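Local coordinates for protein RNA-directed RNA polymerase (Infectious pancreatic necrosis virus, PDB 3ZED) that probably copies the viral RNA genome as an RNA-dependent RNA polymerase and is probably found both free and covalently attached to that RNA, at residues B[278-287]-B[736-744]; B[724-735]-B[761-772]. All blocks are in the same frame, centred on the assembly; numbering follows the deposited sequence.

Contact 1: residues B[278-287]-B[736-744]; sequences ATSADPEAGV and RVSTLRDQA
Glu-284 OE2 takes an N-H from Arg-736 NH2 at 3.2 Å, the one salt bridge of this contact. The oxygen uses its syn lone pair. The carboxylate meets the edge of the guanidinium, and the two planes are 13° apart, nearly coplanar. The same arginine is held by the backbone O of Asn-776 through NH1. Glu-284 reaches it with CG anti to the backbone N (chi1 -162°) and a bend at chi2. Its other oxygen, OE1, faces Ser-738 and lies close to the like-charged Glu-784. Arg-736 touches both acids and probably offsets their repulsion.

Next to the salt bridge the side chains meet mainly through apolar groups. Val-737 CG1 lies 3.6 Å from Glu-284 CA and 3.8 Å from Val-287 CB. Leu-740 CD1 meets Val-287 CG2 at 3.9 Å. The ring of Pro-283 rests on backbone carbonyls, with CB 3.6 Å from Val-737 O. Toward the more exposed end, the Arg-741 chain passes over Thr-279, its CG 3.8 Å from Thr-279 CA. Bends at chi2 and chi3 bring Arg-741 NH2 to 3.4 Å from Ala-281 O, which sits obliquely to the guanidinium. Thr-279 CG2 touches Ala-744 CB.

Asp-282 N-caps helix 283-293 by accepting from Ala-285 N. That helix start packs on the 3-10 turn 737-739 and helix 740-752. Helix 438-452 touches Leu-740 and Ala-744, and helix 781-789 touches Arg-736 and Val-737.

Contact 2: residues B[724-735]-B[761-772]; sequences AVWRLLDQRTKL and TEELAQQQQLLM
Ala-765 CB is the knob of the tight part of this contact. It fits a hole made by Ala-724, Arg-727, Leu-728 and Gln-731, and lies 4.0 Å from Leu-728 CD2. Beside it, Thr-761 CG2 presses on Leu-728 CD1 at 3.6 Å. With OG1 at chi1 -60°, the methyl CG2 of Thr-761 stands anti to the backbone N; OG1 is bonded to the backbone O of Trp-757.

The buried Gln-731 amide is gripped at both ends. Its OE1 accepts from Gln-768 NE2 at 2.8 Å, with the donor in the carbonyl plane. The two amide planes are 63° apart, and the hydrogen bond is bent. Gln-731 NE2 makes weak bonds to Gln-769 OE1 and to Ala-765 O. Together these partners should fix the rotation of the amide. A water accepts from Gln-768 NE2 and donates to Leu-728 O.

A single knob-into-hole, Ala-765, joins two near-parallel helices of the C-terminal region. The axes of 724-732 and 761-771 approach to 8.9 Å and cross at 30°. Helix 740-752 lies between them in the chain and touches Thr-761 and Gln-768.

The more exposed side is held mainly by charge. Arg-727 NH2 donates to Glu-762 OE2 at 2.6 Å, edge-on and nearly coplanar, and also bonds to the backbone O of Lys-722. Exposed Gln-769 bends over from this side. At the C-terminal end the packing is partly open to solvent: Met-772 SD lies 3.6 Å from Gln-731 CG, its CE meets Lys-734 CB, and its CG meets Leu-735 CD2 at 3.8 Å.

Overall arrangement
The centres of contact 1 and contact 2 are about 16 Å apart, on the same side of the chain's centre. Their segments alternate along the chain. Segment 724-735 runs directly into 736-744, and helix 740-752 is followed by helix 757-771. The contacts also touch: Gln-743 CA lies 3.6 Å from Gln-768 OE1, and Leu-740 CD2 lies 3.5 Å from Arg-732 NH1. Contact 2 joins helices within the C-terminal region, whereas contact 1 ties that region to the palm region. Both are peripheral, their centres about 34 and 33 Å from the chain's centre, and away from the potassium sites and the predicted GTP site.

Contact 1: residues B[278-287]-B[736-744]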
loop_
_atom_site.group_PDB
_atom_site.type_symbol
_atom_site.label_atom_id
_atom_site.label_comp_id
_atom_site.label_asym_id
_atom_site.label_seq_id
_atom_site.Cartn_x
_atom_site.Cartn_y
_atom_site.Cartn_z
ATOM N N ALA B 278 14.127 21.549 -17.893
ATOM C CA ALA B 278 13.411 22.559 -17.103
ATOM C C ALA B 278 14.199 23.885 -16.993
ATOM O O ALA B 278 13.594 24.940 -16.801
ATOM C CB ALA B 278 13.102 22.013 -15.716
ATOM N N THR B 279 15.531 23.837 -17.138
ATOM C CA THR B 279 16.368 25.041 -17.055
ATOM C C THR B 279 16.997 25.372 -18.438
ATOM O O THR B 279 18.015 26.059 -18.510
ATOM C CB THR B 279 17.414 24.901 -15.933
ATOM O OG1 THR B 279 18.194 23.731 -16.164
ATOM C CG2 THR B 279 16.779 24.842 -14.546
ATOM N N SER B 280 16.352 24.907 -19.527
ATOM C CA SER B 280 16.770 25.132 -20.912
ATOM C C SER B 280 16.104 26.405 -21.474
ATOM O O SER B 280 15.295 27.031 -20.785
ATOM C CB SER B 280 16.443 23.913 -21.778
ATOM O OG SER B 280 15.051 23.710 -21.965
ATOM N N ALA B 281 16.455 26.785 -22.721
ATOM C CA ALA B 281 15.918 27.978 -23.390
ATOM C C ALA B 281 14.415 27.853 -23.661
ATOM O O ALA B 281 13.722 28.872 -23.724
ATOM C CB ALA B 281 16.662 28.235 -24.690
ATOM N N ASP B 282 13.916 26.611 -23.805
ATOM C CA ASP B 282 12.503 26.303 -24.016
ATOM C C ASP B 282 12.099 25.151 -23.054
ATOM O O ASP B 282 12.075 23.986 -23.475
ATOM C CB ASP B 282 12.234 25.960 -25.503
ATOM C CG ASP B 282 10.769 25.873 -25.924
ATOM O OD1 ASP B 282 9.884 25.765 -25.026
ATOM O OD2 ASP B 282 10.505 25.872 -27.147
ATOM N N PRO B 283 11.815 25.444 -21.749
ATOM C CA PRO B 283 11.436 24.361 -20.816
ATOM C C PRO B 283 10.179 23.594 -21.239
ATOM O O PRO B 283 10.114 22.386 -20.986
ATOM C CB PRO B 283 11.222 25.082 -19.479
ATOM C CG PRO B 283 11.941 26.380 -19.616
ATOM C CD PRO B 283 11.809 26.753 -21.063
ATOM N N GLU B 284 9.206 24.256 -21.903
ATOM C CA GLU B 284 7.992 23.564 -22.334
ATOM C C GLU B 284 8.296 22.452 -23.363
ATOM O O GLU B 284 7.904 21.306 -23.131
ATOM C CB GLU B 284 6.936 24.526 -22.868
ATOM C CG GLU B 284 5.553 23.899 -22.892
ATOM C CD GLU B 284 4.420 24.877 -22.657
ATOM O OE1 GLU B 284 4.130 25.195 -21.479
ATOM O OE2 GLU B 284 3.820 25.323 -23.661
ATOM N N ALA B 285 9.001 22.774 -24.460
ATOM C CA ALA B 285 9.349 21.792 -25.494
ATOM C C ALA B 285 10.298 20.725 -24.942
ATOM O O ALA B 285 10.145 19.553 -25.268
ATOM C CB ALA B 285 9.979 22.479 -26.697
ATOM N N GLY B 286 11.247 21.150 -24.106
ATOM C CA GLY B 286 12.254 20.299 -23.489
ATOM C C GLY B 286 11.677 19.284 -22.535
ATOM O O GLY B 286 11.979 18.094 -22.657
ATOM N N VAL B 287 10.853 19.745 -21.569
ATOM C CA VAL B 287 10.222 18.882 -20.553
ATOM C C VAL B 287 9.254 17.909 -21.244
ATOM O O VAL B 287 9.302 16.709 -20.953
ATOM C CB VAL B 287 9.547 19.711 -19.422
ATOM C CG1 VAL B 287 8.572 18.880 -18.593
ATOM C CG2 VAL B 287 10.599 20.354 -18.520
ATOM N N ARG B 736 2.416 27.022 -15.259
ATOM C CA ARG B 736 2.672 26.156 -16.422
ATOM C C ARG B 736 4.175 25.818 -16.566
ATOM O O ARG B 736 5.035 26.513 -16.006
ATOM C CB ARG B 736 2.106 26.764 -17.727
ATOM C CG ARG B 736 2.733 28.087 -18.143
ATOM C CD ARG B 736 2.008 28.734 -19.300
ATOM N NE ARG B 736 2.213 28.045 -20.574
ATOM C CZ ARG B 736 1.538 28.314 -21.688
ATOM N NH1 ARG B 736 0.607 29.260 -21.698
ATOM N NH2 ARG B 736 1.788 27.639 -22.803
ATOM N N VAL B 737 4.467 24.741 -17.334
ATOM C CA VAL B 737 5.795 24.147 -17.553
ATOM C C VAL B 737 6.790 25.119 -18.254
ATOM O O VAL B 737 7.988 25.021 -17.985
ATOM C CB VAL B 737 5.628 22.772 -18.273
ATOM C CG1 VAL B 737 6.828 22.378 -19.109
ATOM C CG2 VAL B 737 5.311 21.674 -17.260
ATOM N N SER B 738 6.308 26.083 -19.074
ATOM C CA SER B 738 7.179 27.061 -19.754
ATOM C C SER B 738 7.906 28.006 -18.756
ATOM O O SER B 738 8.966 28.520 -19.090
ATOM C CB SER B 738 6.389 27.888 -20.763
ATOM O OG SER B 738 5.348 28.602 -20.118
ATOM N N THR B 739 7.364 28.171 -17.528
ATOM C CA THR B 739 7.893 29.021 -16.445
ATOM C C THR B 739 8.854 28.282 -15.496
ATOM O O THR B 739 9.257 28.861 -14.486
ATOM C CB THR B 739 6.722 29.579 -15.584
ATOM O OG1 THR B 739 6.150 28.532 -14.766
ATOM C CG2 THR B 739 5.640 30.266 -16.406
ATOM N N LEU B 740 9.206 27.015 -15.785
ATOM C CA LEU B 740 10.008 26.192 -14.866
ATOM C C LEU B 740 11.402 26.741 -14.585
ATOM O O LEU B 740 11.865 26.603 -13.451
ATOM C CB LEU B 740 10.109 24.727 -15.321
ATOM C CG LEU B 740 8.909 23.834 -14.997
ATOM C CD1 LEU B 740 9.038 22.500 -15.698
ATOM C CD2 LEU B 740 8.717 23.652 -13.481
ATOM N N ARG B 741 12.050 27.374 -15.578
ATOM C CA ARG B 741 13.382 27.951 -15.417
ATOM C C ARG B 741 13.340 29.140 -14.439
ATOM O O ARG B 741 14.224 29.263 -13.589
ATOM C CB ARG B 741 13.936 28.369 -16.784
ATOM C CG ARG B 741 15.415 28.719 -16.791
ATOM C CD ARG B 741 15.637 30.063 -17.423
ATOM N NE ARG B 741 15.743 29.985 -18.884
ATOM C CZ ARG B 741 14.883 30.537 -19.737
ATOM N NH1 ARG B 741 13.823 31.200 -19.288
ATOM N NH2 ARG B 741 15.085 30.446 -21.043
ATOM N N ASP B 742 12.286 29.979 -14.539
ATOM C CA ASP B 742 12.069 31.123 -13.651
ATOM C C ASP B 742 11.833 30.632 -12.225
ATOM O O ASP B 742 12.405 31.195 -11.290
ATOM C CB ASP B 742 10.893 31.984 -14.140
ATOM C CG ASP B 742 11.266 33.003 -15.202
ATOM O OD1 ASP B 742 12.149 33.857 -14.929
ATOM O OD2 ASP B 742 10.647 32.983 -16.283
ATOM N N GLN B 743 11.042 29.543 -12.077
ATOM C CA GLN B 743 10.751 28.874 -10.800
ATOM C C GLN B 743 12.012 28.304 -10.177
ATOM O O GLN B 743 12.172 28.390 -8.959
ATOM C CB GLN B 743 9.734 27.743 -10.980
ATOM C CG GLN B 743 8.349 28.208 -11.445
ATOM C CD GLN B 743 7.408 27.037 -11.541
ATOM O OE1 GLN B 743 7.174 26.333 -10.567
ATOM N NE2 GLN B 743 6.873 26.790 -12.721
ATOM N N ALA B 744 12.907 27.724 -11.014
ATOM C CA ALA B 744 14.194 27.153 -10.572
ATOM C C ALA B 744 15.065 28.265 -10.005
ATOM O O ALA B 744 15.630 28.098 -8.926
ATOM C CB ALA B 744 14.897 26.450 -11.728
#

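Contact 2: residues B[724-735]-B[761-772]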
loop_
_atom_site.group_PDB
_atom_site.type_symbol
_atom_site.label_atom_id
_atom_site.label_comp_id
_atom_site.label_asym_id
_atom_site.label_seq_id
_atom_site.Cartn_x
_atom_site.Cartn_y
_atom_site.Cartn_z
ATOM N N ALA B 724 8.050 31.191 2.834
ATOM C CA ALA B 724 8.225 31.566 1.430
ATOM C C ALA B 724 8.639 30.359 0.586
ATOM O O ALA B 724 8.182 30.239 -0.552
ATOM C CB ALA B 724 9.244 32.682 1.301
ATOM N N VAL B 725 9.440 29.431 1.163
ATOM C CA VAL B 725 9.876 28.190 0.511
ATOM C C VAL B 725 8.627 27.343 0.176
ATOM O O VAL B 725 8.502 26.831 -0.942
ATOM C CB VAL B 725 10.901 27.395 1.389
ATOM C CG1 VAL B 725 11.221 26.026 0.783
ATOM C CG2 VAL B 725 12.183 28.197 1.631
ATOM N N TRP B 726 7.703 27.235 1.147
ATOM C CA TRP B 726 6.460 26.479 1.022
ATOM C C TRP B 726 5.524 27.170 0.038
ATOM O O TRP B 726 4.891 26.491 -0.760
ATOM C CB TRP B 726 5.796 26.307 2.399
ATOM C CG TRP B 726 6.574 25.486 3.408
ATOM C CD1 TRP B 726 7.847 25.005 3.285
ATOM C CD2 TRP B 726 6.117 25.079 4.706
ATOM N NE1 TRP B 726 8.203 24.301 4.416
ATOM C CE2 TRP B 726 7.166 24.347 5.314
ATOM C CE3 TRP B 726 4.910 25.246 5.412
ATOM C CZ2 TRP B 726 7.043 23.775 6.588
ATOM C CZ3 TRP B 726 4.802 24.707 6.688
ATOM C CH2 TRP B 726 5.851 23.960 7.254
ATOM N N ARG B 727 5.491 28.522 0.048
ATOM C CA ARG B 727 4.696 29.328 -0.877
ATOM C C ARG B 727 5.147 29.093 -2.317
ATOM O O ARG B 727 4.301 28.960 -3.193
ATOM C CB ARG B 727 4.777 30.809 -0.520
ATOM C CG ARG B 727 3.596 31.250 0.313
ATOM C CD ARG B 727 3.492 32.755 0.381
ATOM N NE ARG B 727 4.249 33.241 1.533
ATOM C CZ ARG B 727 5.148 34.220 1.515
ATOM N NH1 ARG B 727 5.426 34.857 0.381
ATOM N NH2 ARG B 727 5.783 34.562 2.627
ATOM N N LEU B 728 6.472 28.963 -2.544
ATOM C CA LEU B 728 7.040 28.666 -3.861
ATOM C C LEU B 728 6.582 27.293 -4.349
ATOM O O LEU B 728 6.267 27.144 -5.529
ATOM C CB LEU B 728 8.579 28.721 -3.825
ATOM C CG LEU B 728 9.248 30.107 -3.793
ATOM C CD1 LEU B 728 10.745 29.969 -3.755
ATOM C CD2 LEU B 728 8.870 30.943 -5.013
ATOM N N LEU B 729 6.507 26.308 -3.432
ATOM C CA LEU B 729 6.078 24.936 -3.723
ATOM C C LEU B 729 4.586 24.894 -4.053
ATOM O O LEU B 729 4.178 24.151 -4.947
ATOM C CB LEU B 729 6.409 23.994 -2.560
ATOM C CG LEU B 729 6.585 22.537 -2.956
ATOM C CD1 LEU B 729 7.961 22.318 -3.623
ATOM C CD2 LEU B 729 6.375 21.613 -1.747
ATOM N N ASP B 730 3.782 25.697 -3.355
ATOM C CA ASP B 730 2.354 25.819 -3.650
ATOM C C ASP B 730 2.138 26.516 -5.016
ATOM O O ASP B 730 1.290 26.077 -5.788
ATOM C CB ASP B 730 1.635 26.588 -2.530
ATOM C CG ASP B 730 0.123 26.542 -2.635
ATOM O OD1 ASP B 730 -0.421 25.440 -2.911
ATOM O OD2 ASP B 730 -0.519 27.595 -2.412
ATOM N N GLN B 731 2.929 27.565 -5.325
ATOM C CA GLN B 731 2.855 28.309 -6.596
ATOM C C GLN B 731 3.195 27.377 -7.775
ATOM O O GLN B 731 2.538 27.440 -8.829
ATOM C CB GLN B 731 3.798 29.525 -6.568
ATOM C CG GLN B 731 3.336 30.646 -5.637
ATOM C CD GLN B 731 4.374 31.736 -5.424
ATOM O OE1 GLN B 731 5.386 31.823 -6.119
ATOM N NE2 GLN B 731 4.144 32.609 -4.454
ATOM N N ARG B 732 4.183 26.465 -7.542
ATOM C CA ARG B 732 4.675 25.440 -8.466
ATOM C C ARG B 732 3.527 24.520 -8.975
ATOM O O ARG B 732 3.582 24.050 -10.115
ATOM C CB ARG B 732 5.772 24.612 -7.756
ATOM C CG ARG B 732 6.491 23.590 -8.621
ATOM C CD ARG B 732 7.681 22.961 -7.904
ATOM N NE ARG B 732 8.869 23.824 -7.892
ATOM C CZ ARG B 732 9.724 23.948 -8.903
ATOM N NH1 ARG B 732 9.492 23.330 -10.060
ATOM N NH2 ARG B 732 10.799 24.709 -8.777
ATOM N N THR B 733 2.475 24.320 -8.160
ATOM C CA THR B 733 1.316 23.480 -8.518
ATOM C C THR B 733 0.347 24.208 -9.444
ATOM O O THR B 733 -0.497 23.553 -10.050
ATOM C CB THR B 733 0.566 22.956 -7.260
ATOM O OG1 THR B 733 -0.162 24.016 -6.637
ATOM C CG2 THR B 733 1.486 22.270 -6.261
ATOM N N LYS B 734 0.476 25.537 -9.563
ATOM C CA LYS B 734 -0.409 26.399 -10.346
ATOM C C LYS B 734 0.223 26.933 -11.637
ATOM O O LYS B 734 -0.512 27.230 -12.577
ATOM C CB LYS B 734 -0.874 27.592 -9.487
ATOM C CG LYS B 734 -1.740 27.188 -8.287
ATOM C CD LYS B 734 -1.529 28.136 -7.119
ATOM C CE LYS B 734 -2.426 27.824 -5.956
ATOM N NZ LYS B 734 -2.165 28.740 -4.818
ATOM N N LEU B 735 1.554 27.074 -11.703
ATOM C CA LEU B 735 2.221 27.644 -12.885
ATOM C C LEU B 735 2.526 26.611 -13.979
ATOM O O LEU B 735 2.898 25.482 -13.671
ATOM C CB LEU B 735 3.513 28.334 -12.464
ATOM C CG LEU B 735 3.366 29.658 -11.712
ATOM C CD1 LEU B 735 4.552 29.883 -10.781
ATOM C CD2 LEU B 735 3.228 30.831 -12.682
ATOM N N THR B 761 14.430 34.364 -0.790
ATOM C CA THR B 761 13.312 33.480 -1.170
ATOM C C THR B 761 11.967 34.241 -0.972
ATOM O O THR B 761 11.070 34.136 -1.815
ATOM C CB THR B 761 13.400 32.168 -0.390
ATOM O OG1 THR B 761 14.659 31.566 -0.722
ATOM C CG2 THR B 761 12.243 31.207 -0.695
ATOM N N GLU B 762 11.880 35.043 0.115
ATOM C CA GLU B 762 10.758 35.906 0.486
ATOM C C GLU B 762 10.462 36.919 -0.631
ATOM O O GLU B 762 9.309 37.052 -1.033
ATOM C CB GLU B 762 11.087 36.631 1.805
ATOM C CG GLU B 762 9.912 37.297 2.489
ATOM C CD GLU B 762 8.957 36.311 3.119
ATOM O OE1 GLU B 762 9.238 35.840 4.245
ATOM O OE2 GLU B 762 7.951 35.970 2.459
ATOM N N GLU B 763 11.505 37.587 -1.150
ATOM C CA GLU B 763 11.391 38.573 -2.215
ATOM C C GLU B 763 11.049 37.899 -3.555
ATOM O O GLU B 763 10.238 38.435 -4.323
ATOM C CB GLU B 763 12.678 39.406 -2.324
ATOM C CG GLU B 763 12.890 40.369 -1.161
ATOM C CD GLU B 763 14.244 41.057 -1.096
ATOM O OE1 GLU B 763 15.030 40.925 -2.063
ATOM O OE2 GLU B 763 14.522 41.728 -0.075
ATOM N N LEU B 764 11.624 36.702 -3.808
ATOM C CA LEU B 764 11.404 35.958 -5.049
ATOM C C LEU B 764 9.979 35.388 -5.109
ATOM O O LEU B 764 9.385 35.397 -6.187
ATOM C CB LEU B 764 12.460 34.858 -5.247
ATOM C CG LEU B 764 13.860 35.346 -5.678
ATOM C CD1 LEU B 764 14.924 34.331 -5.331
ATOM C CD2 LEU B 764 13.922 35.661 -7.162
ATOM N N ALA B 765 9.424 34.938 -3.959
ATOM C CA ALA B 765 8.052 34.442 -3.847
ATOM C C ALA B 765 7.055 35.574 -4.141
ATOM O O ALA B 765 6.155 35.393 -4.966
ATOM C CB ALA B 765 7.810 33.860 -2.459
ATOM N N GLN B 766 7.272 36.768 -3.523
ATOM C CA GLN B 766 6.456 37.976 -3.704
ATOM C C GLN B 766 6.468 38.402 -5.176
ATOM O O GLN B 766 5.414 38.733 -5.731
ATOM C CB GLN B 766 6.959 39.113 -2.798
ATOM N N GLN B 767 7.651 38.325 -5.812
ATOM C CA GLN B 767 7.864 38.619 -7.227
ATOM C C GLN B 767 7.067 37.630 -8.099
ATOM O O GLN B 767 6.350 38.048 -9.009
ATOM C CB GLN B 767 9.365 38.528 -7.528
ATOM C CG GLN B 767 9.821 39.114 -8.857
ATOM C CD GLN B 767 11.302 38.892 -9.033
ATOM O OE1 GLN B 767 11.736 38.151 -9.923
ATOM N NE2 GLN B 767 12.112 39.486 -8.155
ATOM N N GLN B 768 7.156 36.324 -7.778
ATOM C CA GLN B 768 6.462 35.256 -8.494
ATOM C C GLN B 768 4.932 35.351 -8.309
ATOM O O GLN B 768 4.198 35.068 -9.251
ATOM C CB GLN B 768 6.988 33.885 -8.059
ATOM C CG GLN B 768 6.733 32.794 -9.094
ATOM C CD GLN B 768 7.557 31.561 -8.842
ATOM O OE1 GLN B 768 8.671 31.414 -9.361
ATOM N NE2 GLN B 768 7.030 30.650 -8.044
ATOM N N GLN B 769 4.462 35.784 -7.127
ATOM C CA GLN B 769 3.036 35.968 -6.839
ATOM C C GLN B 769 2.438 37.039 -7.761
ATOM O O GLN B 769 1.302 36.877 -8.218
ATOM C CB GLN B 769 2.829 36.349 -5.363
ATOM C CG GLN B 769 1.412 36.131 -4.842
ATOM C CD GLN B 769 1.090 34.671 -4.637
ATOM O OE1 GLN B 769 1.556 34.024 -3.684
ATOM N NE2 GLN B 769 0.273 34.119 -5.524
ATOM N N LEU B 770 3.221 38.106 -8.059
ATOM C CA LEU B 770 2.815 39.205 -8.936
ATOM C C LEU B 770 2.654 38.755 -10.385
ATOM O O LEU B 770 1.648 39.108 -11.000
ATOM C CB LEU B 770 3.802 40.387 -8.890
ATOM C CG LEU B 770 3.915 41.183 -7.592
ATOM C CD1 LEU B 770 5.086 42.128 -7.660
ATOM C CD2 LEU B 770 2.641 41.964 -7.298
ATOM N N LEU B 771 3.624 37.986 -10.939
ATOM C CA LEU B 771 3.550 37.516 -12.333
ATOM C C LEU B 771 2.420 36.482 -12.533
ATOM O O LEU B 771 2.025 36.238 -13.676
ATOM C CB LEU B 771 4.894 36.978 -12.882
ATOM C CG LEU B 771 5.662 35.916 -12.097
ATOM C CD1 LEU B 771 5.322 34.508 -12.581
ATOM C CD2 LEU B 771 7.167 36.160 -12.207
ATOM N N MET B 772 1.856 35.942 -11.427
ATOM C CA MET B 772 0.753 34.979 -11.454
ATOM C C MET B 772 -0.605 35.655 -11.755
ATOM O O MET B 772 -1.593 34.948 -11.939
ATOM C CB MET B 772 0.698 34.185 -10.149
ATOM C CG MET B 772 1.776 33.115 -10.073
ATOM S SD MET B 772 1.743 32.123 -8.564
ATOM C CE MET B 772 0.494 30.982 -8.973
HETATM O O HOH W 1 7.670 27.660 -8.258
#